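Local coordinates for protein SCO1 homolog 1, mitochondrial (Arabidopsis thaliana, PDB 6N5U) that binds copper(I) through a thioredoxin-fold domain and is thought to act as a mitochondrial metallochaperone that inserts copper into cytochrome c oxidase, at residues I60-V68 and T158-R166; D130-M138 and V145-D153. All blocks are in the same frame, centred on the assembly; numbering follows the deposited sequence.

Interaction 1. Residues I60-V68 and T158-R166; sequences IKENSGVDV and TDGVVKEIR
The carbonyl oxygen of Ile60 is gripped twice by Ser64, a residue whose CB also packs against Val162. Ser64 N reaches Ile60 O at 2.7 Å in the usual helical bond, and Ser64 OG donates to the same Ile60 O, also at 2.7 Å, from above the carbonyl plane. A chi1 of 71° places Ser64 OG between its own N and carbonyl carbon, where it also accepts from Val66 N at 3.1 Å and 163°. This ST turn carries the chain out of helix 45-64 through Gly65, whose phi is positive. With an alanine in place of Ser64, Val66 N would probably be left without this acceptor and the turn less firmly set. In the thioredoxin fold of this domain helices 45-64 and 154-167 lie on the same side of the central sheet; here their local axes approach to 9.9 Å and cross at -49°. Ile60 and Val161 meet at about a right angle, CD1 of Ile60 lying 3.7 Å from CG1 of Val161, while Val162 slides past Ile60 in the opposite direction. Val66 and Ile165 meet tip to tip (CG2 to CG2, 3.8 Å), and CD1 of Ile165 touches Val68 CG2; Trp32 and Ile34 of strand 32-38 adjoin this group. At the outer end, Ser64 CB sits over one face of the Arg166 guanidinium, offset toward its rim, and Arg166 NH2 is 2.8 Å from Ser64 O.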
# COMPACT_ATOMS: atom_id res chain seq x y z
N ILE A 60 4.44 -14.06 -7.50
CA ILE A 60 4.03 -14.81 -6.30
C ILE A 60 2.98 -15.85 -6.71
O ILE A 60 3.16 -17.03 -6.41
CB ILE A 60 3.44 -13.83 -5.25
CG1 ILE A 60 4.52 -12.94 -4.59
CG2 ILE A 60 2.59 -14.57 -4.22
CD1 ILE A 60 3.95 -11.62 -3.94
N LYS A 61 1.90 -15.40 -7.44
CA LYS A 61 0.82 -16.27 -7.88
C LYS A 61 1.33 -17.39 -8.78
O LYS A 61 0.93 -18.53 -8.59
CB LYS A 61 -0.32 -15.46 -8.55
CG LYS A 61 -1.48 -16.29 -9.13
CD LYS A 61 -2.24 -17.09 -8.08
CE LYS A 61 -3.56 -17.58 -8.58
NZ LYS A 61 -4.24 -18.45 -7.59
N GLU A 62 2.22 -17.06 -9.74
CA GLU A 62 2.80 -18.04 -10.67
C GLU A 62 3.62 -19.11 -9.93
O GLU A 62 3.51 -20.28 -10.26
CB GLU A 62 3.70 -17.35 -11.72
CG GLU A 62 2.97 -16.57 -12.79
CD GLU A 62 3.81 -15.53 -13.51
OE1 GLU A 62 4.97 -15.84 -13.85
OE2 GLU A 62 3.30 -14.40 -13.73
N ASN A 63 4.40 -18.68 -8.94
CA ASN A 63 5.34 -19.52 -8.19
C ASN A 63 4.77 -20.27 -7.00
O ASN A 63 5.27 -21.36 -6.70
CB ASN A 63 6.52 -18.67 -7.73
CG ASN A 63 7.23 -17.91 -8.83
OD1 ASN A 63 7.08 -18.18 -10.03
ND2 ASN A 63 7.99 -16.92 -8.45
N SER A 64 3.78 -19.69 -6.28
CA SER A 64 3.17 -20.30 -5.09
C SER A 64 1.72 -20.75 -5.25
O SER A 64 1.27 -21.65 -4.53
CB SER A 64 3.26 -19.34 -3.91
OG SER A 64 2.37 -18.25 -4.10
N GLY A 65 0.98 -20.06 -6.12
CA GLY A 65 -0.44 -20.27 -6.35
C GLY A 65 -1.32 -19.41 -5.45
O GLY A 65 -2.54 -19.50 -5.52
N VAL A 66 -0.69 -18.57 -4.59
CA VAL A 66 -1.36 -17.68 -3.62
C VAL A 66 -1.69 -16.30 -4.20
O VAL A 66 -0.81 -15.61 -4.72
CB VAL A 66 -0.56 -17.55 -2.27
CG1 VAL A 66 -1.22 -16.58 -1.30
CG2 VAL A 66 -0.34 -18.91 -1.61
N ASP A 67 -2.96 -15.88 -4.06
CA ASP A 67 -3.40 -14.54 -4.46
C ASP A 67 -3.08 -13.58 -3.31
O ASP A 67 -3.57 -13.73 -2.18
CB ASP A 67 -4.91 -14.52 -4.79
CG ASP A 67 -5.23 -15.11 -6.14
OD1 ASP A 67 -4.87 -14.48 -7.16
OD2 ASP A 67 -5.84 -16.21 -6.18
N VAL A 68 -2.17 -12.64 -3.58
CA VAL A 68 -1.77 -11.63 -2.60
C VAL A 68 -2.40 -10.32 -3.06
O VAL A 68 -2.32 -9.99 -4.25
CB VAL A 68 -0.25 -11.55 -2.38
CG1 VAL A 68 0.09 -10.52 -1.31
CG2 VAL A 68 0.31 -12.91 -1.97
N THR A 158 9.19 -11.14 -4.33
CA THR A 158 8.50 -12.38 -4.66
C THR A 158 9.02 -13.52 -3.79
O THR A 158 8.26 -14.04 -2.98
CB THR A 158 8.61 -12.67 -6.16
OG1 THR A 158 8.06 -11.56 -6.88
CG2 THR A 158 7.93 -13.96 -6.57
N ASP A 159 10.34 -13.82 -3.88
CA ASP A 159 11.02 -14.88 -3.11
C ASP A 159 10.73 -14.81 -1.63
O ASP A 159 10.41 -15.83 -1.02
CB ASP A 159 12.54 -14.85 -3.34
CG ASP A 159 13.01 -15.14 -4.75
OD1 ASP A 159 12.21 -15.70 -5.55
OD2 ASP A 159 14.17 -14.79 -5.06
N GLY A 160 10.84 -13.60 -1.08
CA GLY A 160 10.56 -13.31 0.32
C GLY A 160 9.12 -13.57 0.70
O GLY A 160 8.86 -14.34 1.62
N VAL A 161 8.16 -12.95 -0.01
CA VAL A 161 6.73 -13.12 0.28
C VAL A 161 6.36 -14.60 0.22
O VAL A 161 5.73 -15.10 1.15
CB VAL A 161 5.81 -12.20 -0.59
CG1 VAL A 161 4.34 -12.56 -0.43
CG2 VAL A 161 6.03 -10.72 -0.26
N VAL A 162 6.84 -15.31 -0.84
CA VAL A 162 6.60 -16.74 -1.07
C VAL A 162 7.16 -17.58 0.10
O VAL A 162 6.44 -18.45 0.59
CB VAL A 162 7.08 -17.19 -2.48
CG1 VAL A 162 7.08 -18.72 -2.64
CG2 VAL A 162 6.24 -16.54 -3.58
N LYS A 163 8.37 -17.25 0.61
CA LYS A 163 9.01 -17.93 1.75
C LYS A 163 8.18 -17.79 3.02
O LYS A 163 7.95 -18.78 3.72
CB LYS A 163 10.45 -17.40 1.98
CG LYS A 163 11.20 -18.12 3.11
CD LYS A 163 12.65 -17.69 3.21
CE LYS A 163 13.43 -18.64 4.07
NZ LYS A 163 14.90 -18.43 3.95
N GLU A 164 7.72 -16.57 3.31
CA GLU A 164 6.90 -16.25 4.46
C GLU A 164 5.58 -17.04 4.46
O GLU A 164 5.30 -17.73 5.43
CB GLU A 164 6.65 -14.73 4.56
CG GLU A 164 7.86 -13.90 4.95
CD GLU A 164 8.55 -14.30 6.25
OE1 GLU A 164 7.85 -14.74 7.19
OE2 GLU A 164 9.79 -14.18 6.31
N ILE A 165 4.83 -17.00 3.33
CA ILE A 165 3.53 -17.68 3.17
C ILE A 165 3.61 -19.17 3.53
O ILE A 165 2.78 -19.65 4.30
CB ILE A 165 2.90 -17.44 1.76
CG1 ILE A 165 2.57 -15.95 1.55
CG2 ILE A 165 1.63 -18.29 1.57
CD1 ILE A 165 2.29 -15.54 0.13
N ARG A 166 4.63 -19.86 2.98
CA ARG A 166 4.85 -21.30 3.18
C ARG A 166 5.18 -21.65 4.63
O ARG A 166 4.70 -22.68 5.12
CB ARG A 166 5.90 -21.85 2.20
CG ARG A 166 5.65 -21.60 0.69
CD ARG A 166 4.25 -21.96 0.22
NE ARG A 166 4.22 -22.39 -1.18
CZ ARG A 166 3.11 -22.73 -1.83
NH1 ARG A 166 1.93 -22.69 -1.22
NH2 ARG A 166 3.17 -23.12 -3.10

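Interaction 2. Residues D130-M138 and V145-D153. With CU1 (copper (I) ion), chain D.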
# COMPACT_ATOMS: atom_id res chain seq x y z
N ASP A 130 6.84 13.94 1.65
CA ASP A 130 8.04 13.18 1.99
C ASP A 130 7.55 12.08 2.93
O ASP A 130 6.84 12.36 3.90
CB ASP A 130 9.04 14.11 2.69
CG ASP A 130 10.39 13.52 2.98
OD1 ASP A 130 10.73 12.50 2.36
OD2 ASP A 130 11.12 14.09 3.81
N HIS A 131 7.85 10.82 2.61
CA HIS A 131 7.34 9.71 3.41
C HIS A 131 8.24 8.49 3.41
O HIS A 131 9.20 8.42 2.63
CB HIS A 131 5.92 9.32 2.94
CG HIS A 131 5.89 8.82 1.52
ND1 HIS A 131 5.98 7.47 1.23
CD2 HIS A 131 5.82 9.51 0.37
CE1 HIS A 131 5.91 7.38 -0.08
NE2 HIS A 131 5.80 8.59 -0.64
N SER A 132 7.89 7.53 4.27
CA SER A 132 8.60 6.26 4.47
C SER A 132 8.33 5.37 3.26
O SER A 132 7.16 5.25 2.85
CB SER A 132 8.08 5.56 5.73
OG SER A 132 7.89 6.43 6.84
N ILE A 133 9.38 4.82 2.64
CA ILE A 133 9.23 3.93 1.47
C ILE A 133 9.18 2.54 2.05
O ILE A 133 10.22 1.96 2.42
CB ILE A 133 10.28 4.15 0.36
CG1 ILE A 133 10.23 5.62 -0.11
CG2 ILE A 133 10.05 3.18 -0.81
CD1 ILE A 133 11.57 6.28 -0.27
N VAL A 134 7.94 2.07 2.24
CA VAL A 134 7.63 0.86 2.98
C VAL A 134 6.56 -0.06 2.34
O VAL A 134 5.64 0.42 1.70
CB VAL A 134 7.18 1.36 4.39
CG1 VAL A 134 6.64 0.25 5.24
CG2 VAL A 134 8.30 2.06 5.14
N MET A 135 6.67 -1.38 2.58
CA MET A 135 5.70 -2.40 2.20
C MET A 135 5.55 -3.32 3.40
O MET A 135 6.54 -3.69 4.05
CB MET A 135 6.09 -3.19 0.94
CG MET A 135 5.99 -2.37 -0.31
SD MET A 135 6.57 -3.13 -1.82
CE MET A 135 8.37 -3.47 -1.37
N TYR A 136 4.30 -3.69 3.69
CA TYR A 136 3.97 -4.50 4.86
C TYR A 136 3.20 -5.73 4.44
O TYR A 136 2.09 -5.61 3.93
CB TYR A 136 3.11 -3.69 5.85
CG TYR A 136 3.79 -2.52 6.49
CD1 TYR A 136 4.78 -2.70 7.45
CD2 TYR A 136 3.40 -1.21 6.20
CE1 TYR A 136 5.37 -1.62 8.10
CE2 TYR A 136 3.98 -0.12 6.85
CZ TYR A 136 4.96 -0.33 7.80
OH TYR A 136 5.64 0.72 8.38
N LEU A 137 3.78 -6.91 4.67
CA LEU A 137 3.08 -8.12 4.30
C LEU A 137 2.26 -8.54 5.52
O LEU A 137 2.81 -8.96 6.53
CB LEU A 137 4.06 -9.21 3.80
CG LEU A 137 3.58 -10.67 3.78
CD1 LEU A 137 2.74 -10.97 2.54
CD2 LEU A 137 4.73 -11.61 3.90
N MET A 138 0.94 -8.31 5.43
CA MET A 138 -0.07 -8.68 6.42
C MET A 138 -0.57 -10.05 6.00
O MET A 138 -0.60 -10.35 4.80
CB MET A 138 -1.26 -7.69 6.40
CG MET A 138 -0.90 -6.26 6.70
SD MET A 138 -0.19 -6.03 8.35
CE MET A 138 1.33 -5.47 7.90
N VAL A 145 3.52 -9.64 9.23
CA VAL A 145 4.44 -10.77 9.03
C VAL A 145 5.86 -10.26 8.69
O VAL A 145 6.80 -10.53 9.44
CB VAL A 145 3.88 -11.81 8.01
CG1 VAL A 145 4.84 -12.97 7.77
CG2 VAL A 145 2.52 -12.34 8.45
N LYS A 146 6.01 -9.52 7.57
CA LYS A 146 7.31 -9.00 7.16
C LYS A 146 7.26 -7.62 6.50
O LYS A 146 6.29 -7.27 5.82
CB LYS A 146 8.03 -10.01 6.25
CG LYS A 146 9.56 -9.90 6.25
CD LYS A 146 10.20 -11.00 7.04
CE LYS A 146 11.67 -10.78 7.15
NZ LYS A 146 12.27 -11.75 8.09
N PHE A 147 8.33 -6.84 6.71
CA PHE A 147 8.55 -5.53 6.13
C PHE A 147 9.49 -5.67 4.91
O PHE A 147 10.39 -6.52 4.91
CB PHE A 147 9.14 -4.57 7.19
CG PHE A 147 9.75 -3.33 6.59
CD1 PHE A 147 8.94 -2.30 6.11
CD2 PHE A 147 11.13 -3.23 6.40
CE1 PHE A 147 9.50 -1.19 5.47
CE2 PHE A 147 11.69 -2.11 5.76
CZ PHE A 147 10.87 -1.09 5.31
N TYR A 148 9.28 -4.82 3.87
CA TYR A 148 10.08 -4.77 2.64
C TYR A 148 10.38 -3.31 2.24
O TYR A 148 9.47 -2.55 1.88
CB TYR A 148 9.40 -5.54 1.50
CG TYR A 148 9.21 -7.02 1.78
CD1 TYR A 148 10.22 -7.93 1.49
CD2 TYR A 148 8.02 -7.50 2.30
CE1 TYR A 148 10.06 -9.29 1.77
CE2 TYR A 148 7.84 -8.86 2.57
CZ TYR A 148 8.87 -9.74 2.31
OH TYR A 148 8.71 -11.07 2.59
N GLY A 149 11.67 -2.95 2.28
CA GLY A 149 12.15 -1.62 1.93
C GLY A 149 12.33 -1.35 0.44
O GLY A 149 11.98 -2.18 -0.41
N LYS A 150 12.89 -0.16 0.12
CA LYS A 150 13.17 0.35 -1.23
C LYS A 150 14.17 -0.52 -2.00
O LYS A 150 14.06 -0.65 -3.21
CB LYS A 150 13.68 1.82 -1.14
CG LYS A 150 14.11 2.49 -2.46
CD LYS A 150 12.95 2.80 -3.44
CE LYS A 150 13.38 3.01 -4.89
NZ LYS A 150 12.23 3.17 -5.84
N ASN A 151 15.14 -1.11 -1.29
CA ASN A 151 16.23 -1.90 -1.86
C ASN A 151 15.83 -3.23 -2.57
O ASN A 151 16.61 -3.73 -3.41
CB ASN A 151 17.29 -2.16 -0.79
CG ASN A 151 18.06 -0.92 -0.41
OD1 ASN A 151 17.81 0.20 -0.90
ND2 ASN A 151 19.02 -1.09 0.48
N HIS A 152 14.63 -3.77 -2.27
CA HIS A 152 14.11 -4.98 -2.89
C HIS A 152 13.80 -4.77 -4.37
O HIS A 152 13.38 -3.68 -4.76
CB HIS A 152 12.84 -5.45 -2.17
CG HIS A 152 13.11 -6.19 -0.89
ND1 HIS A 152 13.59 -7.49 -0.89
CD2 HIS A 152 12.99 -5.77 0.39
CE1 HIS A 152 13.74 -7.81 0.38
NE2 HIS A 152 13.40 -6.81 1.19
N ASP A 153 14.08 -5.79 -5.20
CA ASP A 153 13.78 -5.91 -6.61
C ASP A 153 12.55 -6.82 -6.69
O ASP A 153 12.20 -7.43 -5.68
CB ASP A 153 14.95 -6.66 -7.29
CG ASP A 153 16.09 -5.87 -7.86
OD1 ASP A 153 16.04 -4.61 -7.80
OD2 ASP A 153 17.04 -6.51 -8.37
CU CU1 D . 6.17 8.63 -3.15
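Leu137 and Lys146 form a hydrogen-bonded pair of the antiparallel beta hairpin 135-138/144-148, which supplies the last two strands at one edge of the central sheet of the thioredoxin fold. Of the backbone bonds, Leu137 N to Lys146 O is short and straight (2.8 Å, 172°). Tyr148 N gives a second sound bond to Met135 O at 3.0 Å. On the other side of the Leu137-Lys146 pair the register slips: Leu137 O accepts from Val145 N at 2.9 Å and, weakly, from Lys146 N, so both residues face Leu137 in a classic beta bulge.

The apolar contacts divide between the two faces of the sheet. On the face carrying Met135, Leu137 and Tyr148, the methionine crosses the tyrosine at about a right angle, its CE 3.7 Å from Tyr148 CB, and Leu137 CB meets the Tyr148 ring at its edge, 4.0 Å from CE2. Helix 154-167 packs on this face, Val161 against Leu137 and Leu157 against Tyr148. On the other face, a chi1 of 164° carries the Phe147 ring toward Val134, whose CB lies in the ring plane at its edge with CG1 and CG2 beside CE1, while Tyr136 CE1 approaches the ring obliquely.

Beyond the paired strands, Ile133 CG2 lies 3.9 Å from Lys150 CB, where it crosses the aliphatic part of that chain at a slant; Lys150 NZ forms a salt bridge with Glu49.

Metal coordination comes from the other end of segment 130-138. His131 completes the copper(I) site with Cys42 and Cys46. His131 ND1 donates to Ser132 O at 3.0 Å from above the carbonyl plane, which together with the metal bond limits rotation of the imidazole, and His131 NE2 holds the copper at 2.5 Å, in the plane of the ring.

Helix 154-167 joins the two contacts: it follows strand 144-148 in the chain and packs on helix 45-64 in interaction 1 and on the hairpin of interaction 2. The centres of interactions 1 and 2 are 16 Å apart. Val161 of interaction 1, which touches Ile60 and Val68, also meets Leu137 of interaction 2. Where the contacts meet, Glu164 OE1 is 3.5 Å from Val145 CG1, and Tyr148 OH lies beside the backbone of Gly160 and Val161. Toward copper they differ. Interaction 2 contains the ligand His131, and the side chain of Ile133 is about 7 Å from those of Cys42 and Cys46. Interaction 1 uses the C-terminal end of helix 45-64, whereas Cys46 sits near its start.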